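Local structure of USP37 protein (Homo sapiens, 3U12) at residues Val76-Ser81 with Ser86-Thr91; Gly41-Val46 with Val52-His57; Arg65-Ser70 with Ser96-Asp101. The protein probably acts as a cysteine-type deubiquitinase, cleaving bonds to the C-terminal glycine of ubiquitin, this chain being its pleckstrin homology (PH) domain. All coordinates share one frame; numbering follows the deposited sequence. Where two conformers were deposited one is given.

Interaction 1: Val76-Ser81 with Ser86-Thr91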
ATOM      1  N   VAL A  76       7.338  -6.752  -0.850  1.00 29.77           N
ATOM      2  CA  VAL A  76       7.337  -5.288  -0.824  1.00 30.24           C
ATOM      3  C   VAL A  76       8.622  -4.793  -1.480  1.00 36.67           C
ATOM      4  O   VAL A  76       9.723  -5.176  -1.072  1.00 38.49           O
ATOM      5  CB  VAL A  76       7.133  -4.644   0.581  1.00 34.12           C
ATOM      6  CG1 VAL A  76       6.775  -3.167   0.444  1.00 32.90           C
ATOM      7  CG2 VAL A  76       6.067  -5.369   1.394  1.00 33.08           C
ATOM      8  N   VAL A  77       8.480  -3.982  -2.525  1.00 32.76           N
ATOM      9  CA  VAL A  77       9.609  -3.439  -3.271  1.00 34.69           C
ATOM     10  C   VAL A  77       9.474  -1.918  -3.296  1.00 38.17           C
ATOM     11  O   VAL A  77       8.365  -1.408  -3.474  1.00 35.14           O
ATOM     12  CB  VAL A  77       9.682  -4.031  -4.727  1.00 40.39           C
ATOM     13  CG1 VAL A  77      10.829  -3.422  -5.531  1.00 43.13           C
ATOM     14  CG2 VAL A  77       9.814  -5.554  -4.715  1.00 41.27           C
ATOM     15  N   LEU A  78      10.601  -1.208  -3.123  1.00 35.27           N
ATOM     16  CA  LEU A  78      10.709   0.241  -3.271  1.00 36.46           C
ATOM     17  C   LEU A  78      11.594   0.500  -4.467  1.00 45.59           C
ATOM     18  O   LEU A  78      12.630  -0.151  -4.619  1.00 48.29           O
ATOM     19  CB  LEU A  78      11.360   0.940  -2.065  1.00 36.77           C
ATOM     20  CG  LEU A  78      10.592   1.102  -0.765  1.00 39.25           C
ATOM     21  CD1 LEU A  78      11.394   1.946   0.203  1.00 39.76           C
ATOM     22  CD2 LEU A  78       9.267   1.771  -0.978  1.00 41.44           C
ATOM     23  N   ARG A  79      11.211   1.461  -5.300  1.00 44.01           N
ATOM     24  CA  ARG A  79      11.991   1.871  -6.467  1.00 47.42           C
ATOM     25  C   ARG A  79      12.087   3.401  -6.504  1.00 51.86           C
ATOM     26  O   ARG A  79      11.110   4.055  -6.128  1.00 48.59           O
ATOM     27  CB  ARG A  79      11.383   1.317  -7.772  1.00 49.27           C
ATOM     28  CG  ARG A  79      11.561  -0.200  -7.958  1.00 62.04           C
ATOM     29  CD  ARG A  79      12.956  -0.609  -8.391  1.00 72.68           C
ATOM     30  NE  ARG A  79      13.217  -2.027  -8.135  1.00 83.30           N
ATOM     31  CZ  ARG A  79      13.995  -2.486  -7.156  1.00 94.81           C
ATOM     32  NH1 ARG A  79      14.602  -1.645  -6.327  1.00 82.94           N
ATOM     33  NH2 ARG A  79      14.174  -3.792  -7.002  1.00 75.80           N
ATOM     34  N   PRO A  80      13.243   4.003  -6.900  1.00 52.24           N
ATOM     35  CA  PRO A  80      13.322   5.477  -6.944  1.00 53.47           C
ATOM     36  C   PRO A  80      12.306   6.069  -7.918  1.00 58.29           C
ATOM     37  O   PRO A  80      12.068   5.495  -8.980  1.00 60.04           O
ATOM     38  CB  PRO A  80      14.772   5.756  -7.386  1.00 59.43           C
ATOM     39  CG  PRO A  80      15.515   4.481  -7.119  1.00 64.29           C
ATOM     40  CD  PRO A  80      14.507   3.390  -7.357  1.00 57.28           C
ATOM     41  N   SER A  81      11.680   7.188  -7.536  1.00 53.99           N
ATOM     42  CA  SER A  81      10.650   7.846  -8.342  1.00 54.26           C
ATOM     43  C   SER A  81      10.940   9.343  -8.492  1.00 61.94           C
ATOM     44  O   SER A  81      10.055  10.186  -8.303  1.00 61.15           O
ATOM     45  CB  SER A  81       9.280   7.611  -7.714  1.00 52.57           C
ATOM     46  OG  SER A  81       8.258   8.205  -8.493  1.00 62.51           O
ATOM     47  N   SER A  86       9.923   7.931  -3.800  1.00 32.83           N
ATOM     48  CA  SER A  86       9.958   6.502  -4.084  1.00 31.93           C
ATOM     49  C   SER A  86       8.599   5.956  -4.497  1.00 32.27           C
ATOM     50  O   SER A  86       7.548   6.553  -4.220  1.00 29.37           O
ATOM     51  CB  SER A  86      10.464   5.730  -2.865  1.00 34.30           C
ATOM     52  OG  SER A  86      11.781   6.122  -2.528  1.00 41.99           O
ATOM     53  N   ARG A  87       8.639   4.813  -5.179  1.00 29.07           N
ATOM     54  CA  ARG A  87       7.459   4.068  -5.571  1.00 27.28           C
ATOM     55  C   ARG A  87       7.465   2.829  -4.719  1.00 28.97           C
ATOM     56  O   ARG A  87       8.485   2.142  -4.639  1.00 30.84           O
ATOM     57  CB  ARG A  87       7.476   3.702  -7.062  1.00 29.42           C
ATOM     58  CG  ARG A  87       6.132   3.123  -7.521  1.00 33.83           C
ATOM     59  CD  ARG A  87       6.148   2.698  -8.978  1.00 41.54           C
ATOM     60  NE  ARG A  87       6.047   3.839  -9.888  1.00 52.57           N
ATOM     61  CZ  ARG A  87       5.798   3.743 -11.190  1.00 63.85           C
ATOM     62  NH1 ARG A  87       5.604   2.555 -11.752  1.00 50.89           N
ATOM     63  NH2 ARG A  87       5.719   4.835 -11.937  1.00 45.47           N
ATOM     64  N   LEU A  88       6.355   2.564  -4.051  1.00 23.06           N
ATOM     65  CA  LEU A  88       6.225   1.401  -3.192  1.00 22.87           C
ATOM     66  C   LEU A  88       5.306   0.408  -3.877  1.00 27.87           C
ATOM     67  O   LEU A  88       4.186   0.757  -4.249  1.00 25.62           O
ATOM     68  CB  LEU A  88       5.680   1.821  -1.806  1.00 21.50           C
ATOM     69  CG  LEU A  88       5.595   0.719  -0.749  1.00 26.99           C
ATOM     70  CD1 LEU A  88       5.930   1.271   0.633  1.00 27.44           C
ATOM     71  CD2 LEU A  88       4.189   0.074  -0.742  1.00 29.55           C
HETATM   72  N   MSE A  89       5.764  -0.831  -4.005  1.00 26.53           N
HETATM   73  CA  MSE A  89       4.986  -1.881  -4.662  1.00 27.68           C
HETATM   74  C   MSE A  89       4.790  -3.051  -3.720  1.00 27.87           C
HETATM   75  O   MSE A  89       5.746  -3.665  -3.253  1.00 27.36           O
HETATM   76  CB  MSE A  89       5.665  -2.298  -5.979  1.00 33.53           C
HETATM   77  CG  MSE A  89       5.604  -1.197  -7.013  1.00 43.67           C
HETATM   78 SE   MSE A  89       6.999  -1.325  -8.316  1.00 59.02          SE
HETATM   79  CE  MSE A  89       5.995  -0.779  -9.873  1.00 57.64           C
ATOM     80  N   LEU A  90       3.548  -3.273  -3.374  1.00 21.99           N
ATOM     81  CA  LEU A  90       3.113  -4.305  -2.447  1.00 20.58           C
ATOM     82  C   LEU A  90       2.375  -5.404  -3.194  1.00 23.96           C
ATOM     83  O   LEU A  90       1.318  -5.145  -3.770  1.00 21.22           O
ATOM     84  CB  LEU A  90       2.171  -3.654  -1.419  1.00 17.91           C
ATOM     85  CG  LEU A  90       1.466  -4.559  -0.398  1.00 21.71           C
ATOM     86  CD1 LEU A  90       2.459  -5.274   0.510  1.00 21.96           C
ATOM     87  CD2 LEU A  90       0.472  -3.755   0.431  1.00 19.72           C
ATOM     88  N   THR A  91       2.908  -6.633  -3.137  1.00 21.31           N
ATOM     89  CA  THR A  91       2.244  -7.807  -3.687  1.00 22.83           C
ATOM     90  C   THR A  91       1.695  -8.608  -2.509  1.00 25.84           C
ATOM     91  O   THR A  91       2.417  -8.882  -1.544  1.00 25.06           O
ATOM     92  CB  THR A  91       3.167  -8.633  -4.581  1.00 31.30           C
ATOM     93  OG1 THR A  91       3.845  -7.772  -5.494  1.00 31.53           O
ATOM     94  CG2 THR A  91       2.423  -9.734  -5.342  1.00 33.27           C
TER
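Val76 and Leu90 meet through branch methyls, CG2 of Val76 lying 3.7 Å from CD1 of Leu90. On the same face Leu78 crosses Leu88 obliquely; with CG anti to the carbonyl carbon (chi1 -74°), beside the backbone N, CD2 is the branch that touches, 3.7 Å from Leu88 CB and equally near Leu88 CD1. Beneath them the strands pair as the antiparallel hairpin of 73-80 and 85-92 in the PH domain. Val77 and Met89 (selenomethionine) form one hydrogen-bonded pair, with Met89 N to Val77 O at 2.7 Å, and Arg79 and Arg87 form the next, with Arg87 N to Arg79 O at 2.8 Å. On the Val77 and Met89 face, CE of Met89 lies in plane at the edge of the Arg87 guanidinium. Farther out, helix 105-119 covers Val76 and Leu78 through Leu115 and Ala108, among others, while Ile100 of the next strand packs on Leu88. The hairpin is thus two-sided: aliphatic methyls pack it against helix 105-119, whereas on the other face the Asp101 carboxylate, met at OD1 by a salt bridge from Arg87 NE and a hydrogen bond with Ser81 OG, orients the arginine and probably stays ionised.

Interaction 2: Gly41-Val46 with Val52-His57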
ATOM      1  N   GLY A  41      -4.345   9.388  -4.167  1.00 20.56           N
ATOM      2  CA  GLY A  41      -4.983   8.932  -2.936  1.00 17.97           C
ATOM      3  C   GLY A  41      -4.021   8.595  -1.831  1.00 20.16           C
ATOM      4  O   GLY A  41      -2.918   9.117  -1.802  1.00 18.14           O
ATOM      5  N   SER A  42      -4.420   7.697  -0.925  1.00 17.45           N
ATOM      6  CA  SER A  42      -3.562   7.313   0.172  1.00 17.19           C
ATOM      7  C   SER A  42      -3.740   5.838   0.547  1.00 19.36           C
ATOM      8  O   SER A  42      -4.788   5.250   0.250  1.00 17.69           O
ATOM      9  CB  SER A  42      -3.847   8.208   1.382  1.00 20.06           C
ATOM     10  OG  SER A  42      -5.119   7.900   1.935  1.00 25.78           O
ATOM     11  N   PHE A  43      -2.685   5.257   1.155  1.00 14.08           N
ATOM     12  CA  PHE A  43      -2.642   3.944   1.790  1.00 13.58           C
ATOM     13  C   PHE A  43      -2.628   4.256   3.292  1.00 19.05           C
ATOM     14  O   PHE A  43      -1.794   5.042   3.735  1.00 18.61           O
ATOM     15  CB  PHE A  43      -1.357   3.180   1.454  1.00 14.78           C
ATOM     16  CG  PHE A  43      -1.278   2.545   0.084  1.00 17.51           C
ATOM     17  CD1 PHE A  43      -2.369   2.568  -0.781  1.00 20.92           C
ATOM     18  CD2 PHE A  43      -0.118   1.901  -0.333  1.00 18.66           C
ATOM     19  CE1 PHE A  43      -2.275   2.004  -2.064  1.00 23.03           C
ATOM     20  CE2 PHE A  43      -0.044   1.312  -1.599  1.00 21.16           C
ATOM     21  CZ  PHE A  43      -1.100   1.401  -2.465  1.00 20.72           C
ATOM     22  N   GLU A  44      -3.525   3.653   4.066  1.00 15.90           N
ATOM     23  CA  GLU A  44      -3.571   3.892   5.518  1.00 16.36           C
ATOM     24  C   GLU A  44      -3.609   2.544   6.211  1.00 19.92           C
ATOM     25  O   GLU A  44      -4.385   1.676   5.807  1.00 18.25           O
ATOM     26  CB  GLU A  44      -4.860   4.658   5.869  1.00 17.74           C
ATOM     27  CG  GLU A  44      -5.015   5.026   7.338  1.00 29.99           C
ATOM     28  CD  GLU A  44      -6.261   5.825   7.672  1.00 37.85           C
ATOM     29  OE1 GLU A  44      -7.338   5.519   7.119  1.00 28.07           O
ATOM     30  OE2 GLU A  44      -6.173   6.726   8.535  1.00 33.41           O
ATOM     31  N   ILE A  45      -2.841   2.393   7.293  1.00 16.27           N
ATOM     32  CA  ILE A  45      -2.895   1.143   8.037  1.00 15.05           C
ATOM     33  C   ILE A  45      -4.066   1.203   9.036  1.00 17.48           C
ATOM     34  O   ILE A  45      -4.201   2.196   9.760  1.00 16.13           O
ATOM     35  CB  ILE A  45      -1.554   0.869   8.773  1.00 17.42           C
ATOM     36  CG1 ILE A  45      -0.356   0.639   7.783  1.00 17.18           C
ATOM     37  CG2 ILE A  45      -1.687  -0.301   9.768  1.00 18.11           C
ATOM     38  CD1 ILE A  45      -0.542  -0.503   6.703  1.00 17.66           C
ATOM     39  N   VAL A  46      -4.858   0.114   9.115  1.00 13.95           N
ATOM     40  CA  VAL A  46      -5.925  -0.020  10.122  1.00 15.26           C
ATOM     41  C   VAL A  46      -5.762  -1.382  10.836  1.00 16.72           C
ATOM     42  O   VAL A  46      -5.055  -2.228  10.328  1.00 15.06           O
ATOM     43  CB  VAL A  46      -7.370   0.158   9.564  1.00 19.01           C
ATOM     44  CG1 VAL A  46      -7.576   1.557   8.984  1.00 19.22           C
ATOM     45  CG2 VAL A  46      -7.720  -0.934   8.551  1.00 17.67           C
ATOM     46  N   VAL A  52      -3.956  -6.861  10.831  1.00 22.05           N
ATOM     47  CA  VAL A  52      -3.613  -5.592  10.183  1.00 18.83           C
ATOM     48  C   VAL A  52      -4.129  -5.559   8.747  1.00 19.00           C
ATOM     49  O   VAL A  52      -3.989  -6.543   8.020  1.00 18.05           O
ATOM     50  CB  VAL A  52      -2.075  -5.355  10.246  1.00 22.83           C
ATOM     51  CG1 VAL A  52      -1.693  -4.023   9.610  1.00 21.02           C
ATOM     52  CG2 VAL A  52      -1.552  -5.441  11.684  1.00 24.04           C
ATOM     53  N   SER A  53      -4.759  -4.441   8.349  1.00 14.03           N
ATOM     54  CA  SER A  53      -5.222  -4.289   6.981  1.00 13.06           C
ATOM     55  C   SER A  53      -4.796  -2.944   6.433  1.00 16.16           C
ATOM     56  O   SER A  53      -4.281  -2.094   7.178  1.00 16.81           O
ATOM     57  CB  SER A  53      -6.746  -4.477   6.885  1.00 16.30           C
ATOM     58  OG  SER A  53      -7.166  -5.750   7.345  1.00 19.31           O
ATOM     59  N   LEU A  54      -4.987  -2.749   5.121  0.50 14.84           N
ATOM     60  CA  LEU A  54      -4.633  -1.517   4.427  0.50 14.67           C
ATOM     61  C   LEU A  54      -5.861  -0.941   3.712  0.50 15.18           C
ATOM     62  O   LEU A  54      -6.499  -1.640   2.928  0.50 14.43           O
ATOM     63  CB  LEU A  54      -3.506  -1.825   3.409  0.50 15.30           C
ATOM     64  CG  LEU A  54      -2.909  -0.650   2.616  0.50 21.31           C
ATOM     65  CD1 LEU A  54      -2.119   0.287   3.520  0.50 21.35           C
ATOM     66  CD2 LEU A  54      -1.951  -1.156   1.561  0.50 25.20           C
ATOM     67  N   VAL A  55      -6.165   0.341   3.966  1.00 11.94           N
ATOM     68  CA  VAL A  55      -7.284   1.029   3.340  1.00 12.51           C
ATOM     69  C   VAL A  55      -6.744   1.914   2.228  1.00 16.24           C
ATOM     70  O   VAL A  55      -5.808   2.693   2.444  1.00 14.21           O
ATOM     71  CB  VAL A  55      -8.135   1.862   4.325  1.00 16.81           C
ATOM     72  CG1 VAL A  55      -9.363   2.445   3.619  1.00 16.86           C
ATOM     73  CG2 VAL A  55      -8.577   1.015   5.501  1.00 17.88           C
ATOM     74  N   VAL A  56      -7.381   1.830   1.057  1.00 15.21           N
ATOM     75  CA  VAL A  56      -7.060   2.664  -0.098  1.00 15.70           C
ATOM     76  C   VAL A  56      -8.163   3.722  -0.214  1.00 20.02           C
ATOM     77  O   VAL A  56      -9.312   3.391  -0.500  1.00 18.63           O
ATOM     78  CB  VAL A  56      -6.924   1.824  -1.397  1.00 19.04           C
ATOM     79  CG1 VAL A  56      -6.698   2.726  -2.619  1.00 19.55           C
ATOM     80  CG2 VAL A  56      -5.808   0.782  -1.265  1.00 17.68           C
ATOM     81  N   HIS A  57      -7.814   4.982   0.028  1.00 18.96           N
ATOM     82  CA  HIS A  57      -8.759   6.106  -0.104  1.00 20.75           C
ATOM     83  C   HIS A  57      -8.337   6.885  -1.344  1.00 25.16           C
ATOM     84  O   HIS A  57      -7.136   7.126  -1.551  1.00 25.64           O
ATOM     85  CB  HIS A  57      -8.625   7.089   1.074  1.00 21.82           C
ATOM     86  CG  HIS A  57      -9.087   6.602   2.408  1.00 24.41           C
ATOM     87  ND1 HIS A  57      -8.197   6.074   3.323  1.00 25.15           N
ATOM     88  CD2 HIS A  57     -10.283   6.782   3.019  1.00 27.14           C
ATOM     89  CE1 HIS A  57      -8.887   5.888   4.434  1.00 25.72           C
ATOM     90  NE2 HIS A  57     -10.162   6.288   4.292  1.00 26.78           N
TER
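The ring of Phe43 has Leu54 over one face, with CD2 of Leu54, in the conformer described, 4.2 Å from the ring centroid and 20° off its normal, a CH-pi contact. This pairing belongs to the antiparallel beta hairpin of strands 39-48 and 51-58, part of the curled sheet of the PH domain. In that conformer Leu54 spreads its two methyls between neighbours: CD1 lies 3.6 Å from Phe43 CB and just as close to CD1 of Ile45. Val56 runs alongside Phe43, pointing the same way, and its CG2 comes within 3.8 Å of Phe43 CE1. With CG anti to the carbonyl carbon (chi1 -77°), the Phe43 ring is directed into the core, where Leu98 and Ile100 of strand 97-104 also pack on it.

Between the strands the backbone is joined by six hydrogen bonds, in the hydrogen-bonded pairs Ser42 with His57, Glu44 with Val55, and Val46 with Ser53.

The face bearing Glu44, Val46, Val55 and His57 is more mixed. Val46 crosses Val55 at about a right angle, both its methyls touching CG2 of Val55, and Ile66 of strand 65-68 packs against both valines. The imidazole of His57 rests with one face against CG1 of Val55, two residues earlier on the same strand, the methyl being offset toward the rim of the ring. At the edge of that ring, the extended Glu44 side chain brings OE1 to 3.1 Å from His57 CE1, with the carboxylate and ring planes 65° apart.

Interaction 3: Arg65-Ser70 with Ser96-Asp101. With SO4 (sulfate ion), chain D.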
ATOM      1  N   ARG A  65     -11.627   0.800  -0.360  1.00 16.29           N
ATOM      2  CA  ARG A  65     -11.453  -0.651  -0.389  1.00 16.14           C
ATOM      3  C   ARG A  65     -10.378  -1.035   0.592  1.00 19.10           C
ATOM      4  O   ARG A  65      -9.410  -0.270   0.811  1.00 19.68           O
ATOM      5  CB  ARG A  65     -11.114  -1.166  -1.799  1.00 17.66           C
ATOM      6  CG  ARG A  65     -12.219  -0.872  -2.805  1.00 36.69           C
ATOM      7  CD  ARG A  65     -12.478  -2.012  -3.766  1.00 54.47           C
ATOM      8  NE  ARG A  65     -13.848  -1.963  -4.282  1.00 64.98           N
ATOM      9  CZ  ARG A  65     -14.820  -2.818  -3.960  1.00 75.02           C
ATOM     10  NH1 ARG A  65     -14.579  -3.830  -3.133  1.00 49.81           N
ATOM     11  NH2 ARG A  65     -16.031  -2.684  -4.484  1.00 64.85           N
ATOM     12  N   ILE A  66     -10.520  -2.218   1.184  0.50 15.46           N
ATOM     13  CA  ILE A  66      -9.580  -2.714   2.175  0.50 15.27           C
ATOM     14  C   ILE A  66      -8.944  -4.043   1.741  0.50 19.16           C
ATOM     15  O   ILE A  66      -9.617  -4.921   1.205  0.50 19.52           O
ATOM     16  CB  ILE A  66     -10.247  -2.776   3.570  0.50 18.13           C
ATOM     17  CG1 ILE A  66      -9.287  -3.318   4.634  0.50 17.17           C
ATOM     18  CG2 ILE A  66     -11.572  -3.551   3.577  0.50 20.75           C
ATOM     19  CD1 ILE A  66      -9.623  -2.903   5.948  0.50 15.85           C
ATOM     20  N   PHE A  67      -7.637  -4.182   2.028  1.00 15.36           N
ATOM     21  CA  PHE A  67      -6.833  -5.336   1.675  1.00 15.47           C
ATOM     22  C   PHE A  67      -6.197  -5.806   2.957  1.00 19.26           C
ATOM     23  O   PHE A  67      -5.527  -5.018   3.646  1.00 18.15           O
ATOM     24  CB  PHE A  67      -5.753  -4.882   0.671  1.00 15.88           C
ATOM     25  CG  PHE A  67      -6.317  -4.392  -0.645  1.00 17.35           C
ATOM     26  CD1 PHE A  67      -6.354  -5.227  -1.757  1.00 20.86           C
ATOM     27  CD2 PHE A  67      -6.776  -3.081  -0.784  1.00 18.23           C
ATOM     28  CE1 PHE A  67      -6.850  -4.766  -2.984  1.00 22.63           C
ATOM     29  CE2 PHE A  67      -7.294  -2.630  -2.004  1.00 20.56           C
ATOM     30  CZ  PHE A  67      -7.304  -3.468  -3.099  1.00 20.41           C
ATOM     31  N   GLN A  68      -6.398  -7.075   3.288  1.00 17.74           N
ATOM     32  CA  GLN A  68      -5.773  -7.695   4.462  1.00 18.41           C
ATOM     33  C   GLN A  68      -4.261  -7.776   4.272  1.00 21.10           C
ATOM     34  O   GLN A  68      -3.809  -8.079   3.171  1.00 20.00           O
ATOM     35  CB  GLN A  68      -6.337  -9.098   4.728  1.00 21.11           C
ATOM     36  CG  GLN A  68      -5.774  -9.678   6.037  1.00 27.87           C
ATOM     37  CD  GLN A  68      -6.460 -10.931   6.493  1.00 43.51           C
ATOM     38  OE1 GLN A  68      -7.684 -11.054   6.425  1.00 37.04           O
ATOM     39  NE2 GLN A  68      -5.677 -11.878   6.995  1.00 37.32           N
ATOM     40  N   LEU A  69      -3.488  -7.500   5.351  1.00 17.74           N
ATOM     41  CA  LEU A  69      -2.028  -7.575   5.349  1.00 17.75           C
ATOM     42  C   LEU A  69      -1.525  -8.730   6.185  1.00 21.27           C
ATOM     43  O   LEU A  69      -0.624  -9.420   5.735  1.00 20.47           O
ATOM     44  CB  LEU A  69      -1.376  -6.264   5.822  1.00 17.15           C
ATOM     45  CG  LEU A  69      -1.658  -5.045   4.945  1.00 20.22           C
ATOM     46  CD1 LEU A  69      -1.015  -3.804   5.568  1.00 19.11           C
ATOM     47  CD2 LEU A  69      -1.150  -5.252   3.505  1.00 17.85           C
ATOM     48  N   SER A  70      -2.098  -8.952   7.388  1.00 20.26           N
ATOM     49  CA  SER A  70      -1.681 -10.053   8.289  1.00 22.51           C
ATOM     50  C   SER A  70      -1.839 -11.397   7.585  1.00 26.79           C
ATOM     51  O   SER A  70      -2.917 -11.671   7.020  1.00 25.19           O
ATOM     52  CB  SER A  70      -2.518 -10.052   9.564  1.00 25.56           C
ATOM     53  OG  SER A  70      -2.236  -8.903  10.341  1.00 31.89           O
ATOM     54  N   SER A  96      -2.815  -9.840  -5.499  1.00 28.16           N
ATOM     55  CA  SER A  96      -3.180  -8.432  -5.625  1.00 25.23           C
ATOM     56  C   SER A  96      -1.859  -7.627  -5.635  1.00 28.11           C
ATOM     57  O   SER A  96      -0.913  -7.959  -4.904  1.00 27.30           O
ATOM     58  CB  SER A  96      -4.020  -7.973  -4.447  1.00 25.26           C
ATOM     59  OG  SER A  96      -5.169  -8.776  -4.264  1.00 30.82           O
ATOM     60  N   PHE A  97      -1.774  -6.641  -6.524  1.00 24.06           N
ATOM     61  CA  PHE A  97      -0.598  -5.795  -6.668  1.00 23.46           C
ATOM     62  C   PHE A  97      -1.041  -4.355  -6.467  1.00 25.91           C
ATOM     63  O   PHE A  97      -1.893  -3.867  -7.210  1.00 26.05           O
ATOM     64  CB  PHE A  97       0.000  -5.966  -8.059  1.00 28.06           C
ATOM     65  CG  PHE A  97       1.301  -5.230  -8.283  1.00 30.88           C
ATOM     66  CD1 PHE A  97       2.452  -5.590  -7.595  1.00 33.42           C
ATOM     67  CD2 PHE A  97       1.382  -4.200  -9.215  1.00 34.90           C
ATOM     68  CE1 PHE A  97       3.655  -4.914  -7.810  1.00 36.74           C
ATOM     69  CE2 PHE A  97       2.594  -3.542  -9.452  1.00 39.36           C
ATOM     70  CZ  PHE A  97       3.724  -3.912  -8.758  1.00 37.93           C
ATOM     71  N   LEU A  98      -0.489  -3.699  -5.449  1.00 19.91           N
ATOM     72  CA  LEU A  98      -0.800  -2.317  -5.094  1.00 19.03           C
ATOM     73  C   LEU A  98       0.422  -1.461  -5.257  1.00 22.74           C
ATOM     74  O   LEU A  98       1.467  -1.754  -4.662  1.00 21.78           O
ATOM     75  CB  LEU A  98      -1.298  -2.213  -3.640  1.00 17.42           C
ATOM     76  CG  LEU A  98      -2.687  -2.817  -3.330  1.00 21.46           C
ATOM     77  CD1 LEU A  98      -2.616  -4.325  -3.144  1.00 22.92           C
ATOM     78  CD2 LEU A  98      -3.242  -2.237  -2.064  1.00 24.56           C
ATOM     79  N   SER A  99       0.290  -0.389  -6.031  0.50 19.31           N
ATOM     80  CA  SER A  99       1.383   0.548  -6.254  0.50 20.04           C
ATOM     81  C   SER A  99       1.015   1.958  -5.829  0.50 22.90           C
ATOM     82  O   SER A  99      -0.123   2.393  -6.005  0.50 21.32           O
ATOM     83  CB  SER A  99       1.814   0.527  -7.712  0.50 23.97           C
ATOM     84  OG  SER A  99       2.426  -0.717  -7.989  0.50 27.07           O
ATOM     85  N   ILE A 100       1.985   2.658  -5.248  1.00 19.75           N
ATOM     86  CA  ILE A 100       1.818   4.048  -4.823  1.00 18.08           C
ATOM     87  C   ILE A 100       3.099   4.763  -5.221  1.00 21.76           C
ATOM     88  O   ILE A 100       4.203   4.288  -4.929  1.00 20.69           O
ATOM     89  CB  ILE A 100       1.396   4.228  -3.338  1.00 18.66           C
ATOM     90  CG1 ILE A 100       1.075   5.733  -3.033  1.00 18.87           C
ATOM     91  CG2 ILE A 100       2.439   3.649  -2.374  1.00 19.19           C
ATOM     92  CD1 ILE A 100       0.294   6.020  -1.717  1.00 16.06           C
ATOM     93  N   ASP A 101       2.942   5.846  -5.978  1.00 19.10           N
ATOM     94  CA  ASP A 101       4.073   6.556  -6.559  1.00 20.93           C
ATOM     95  C   ASP A 101       4.311   7.924  -5.925  1.00 26.87           C
ATOM     96  O   ASP A 101       3.458   8.415  -5.185  1.00 25.14           O
ATOM     97  CB  ASP A 101       3.833   6.688  -8.076  1.00 23.88           C
ATOM     98  CG  ASP A 101       5.097   6.949  -8.878  1.00 34.58           C
ATOM     99  OD1 ASP A 101       6.187   6.544  -8.421  1.00 33.93           O
ATOM    100  OD2 ASP A 101       4.997   7.576  -9.946  1.00 40.32           O
TER
HETATM  101  S   SO4 D1003      -6.376 -14.844   8.701  1.00 94.63           S
HETATM  102  O1  SO4 D1003      -5.959 -16.190   9.118  1.00 99.21           O
HETATM  103  O2  SO4 D1003      -7.830 -14.691   8.872  1.00 99.17           O
HETATM  104  O3  SO4 D1003      -5.680 -13.843   9.532  1.00100.45           O
HETATM  105  O4  SO4 D1003      -6.022 -14.655   7.285  1.00 99.63           O
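Strands 65-68 and 97-101 are not paired; where they come nearest, the CA atoms of Phe67 and Ser96 are still 8.7 Å apart, and the backbones are linked through side chains. Phe67 and Leu98 approach each other from opposite directions. The leucine places CD2 over one face of the phenyl ring, 4.0 Å from its centroid and 14° off the normal, offset toward the rim on the side of Phe67 CD2, from which it is 3.9 Å away. Its other methyl, CD1, approaches Phe67 CD1 at 4.1 Å, so both branches of the leucine meet the ring. With CG of Phe67 anti to the carbonyl carbon (chi1 -64°), the ring projects inward toward Leu98. Ser96 adds a looser touch, its CB 4.5 Å from Phe67 CD1, while its hydroxyl is hydrogen-bonded to Asp94.

The contact lies inside the PH domain's curled sheet. Val56 of strand 51-58 and Leu92 of strand 85-92 also pack on Phe67, and Phe43 and Leu54 pack on Leu98, which places the pair in the apolar core between the two halves of the sheet.

Gln68, the next residue after Phe67, takes no part in that core. Its side chain is extended, and the Ser70 O lies almost in the plane of the Gln68 amide, 2.8 Å from NE2; the same nitrogen donates to O4 of a sulfate, also at 2.8 Å. The sulfate is probably from the crystallisation liquor. Two acceptors thus hold the amide nitrogen, which should fix the rotation of the group. Across the strands the chemistry is different: CH-pi and dispersion contacts alone join Phe67 to Leu98, so this junction relies on the fit of buried apolar shapes.

The three contacts sample one curled antiparallel sheet. Along the chain the hairpin of interaction 2 comes first; interaction 3 then spans from strand 65-68 to strand 97-104, and interaction 1 falls within the intervening chain. Centres of interactions 1 and 2 are about 16 Å apart, on opposite sides of the chain's centre, while the centre of interaction 3 lies about 12 Å from the first and 8 Å from the second. Strand 65-68 pairs with 51-58 and strand 97-104 with 85-92, so interaction 3 bridges the two hairpins through the interior. Leu90 and Leu54 also touch directly, consistent with one shared apolar core.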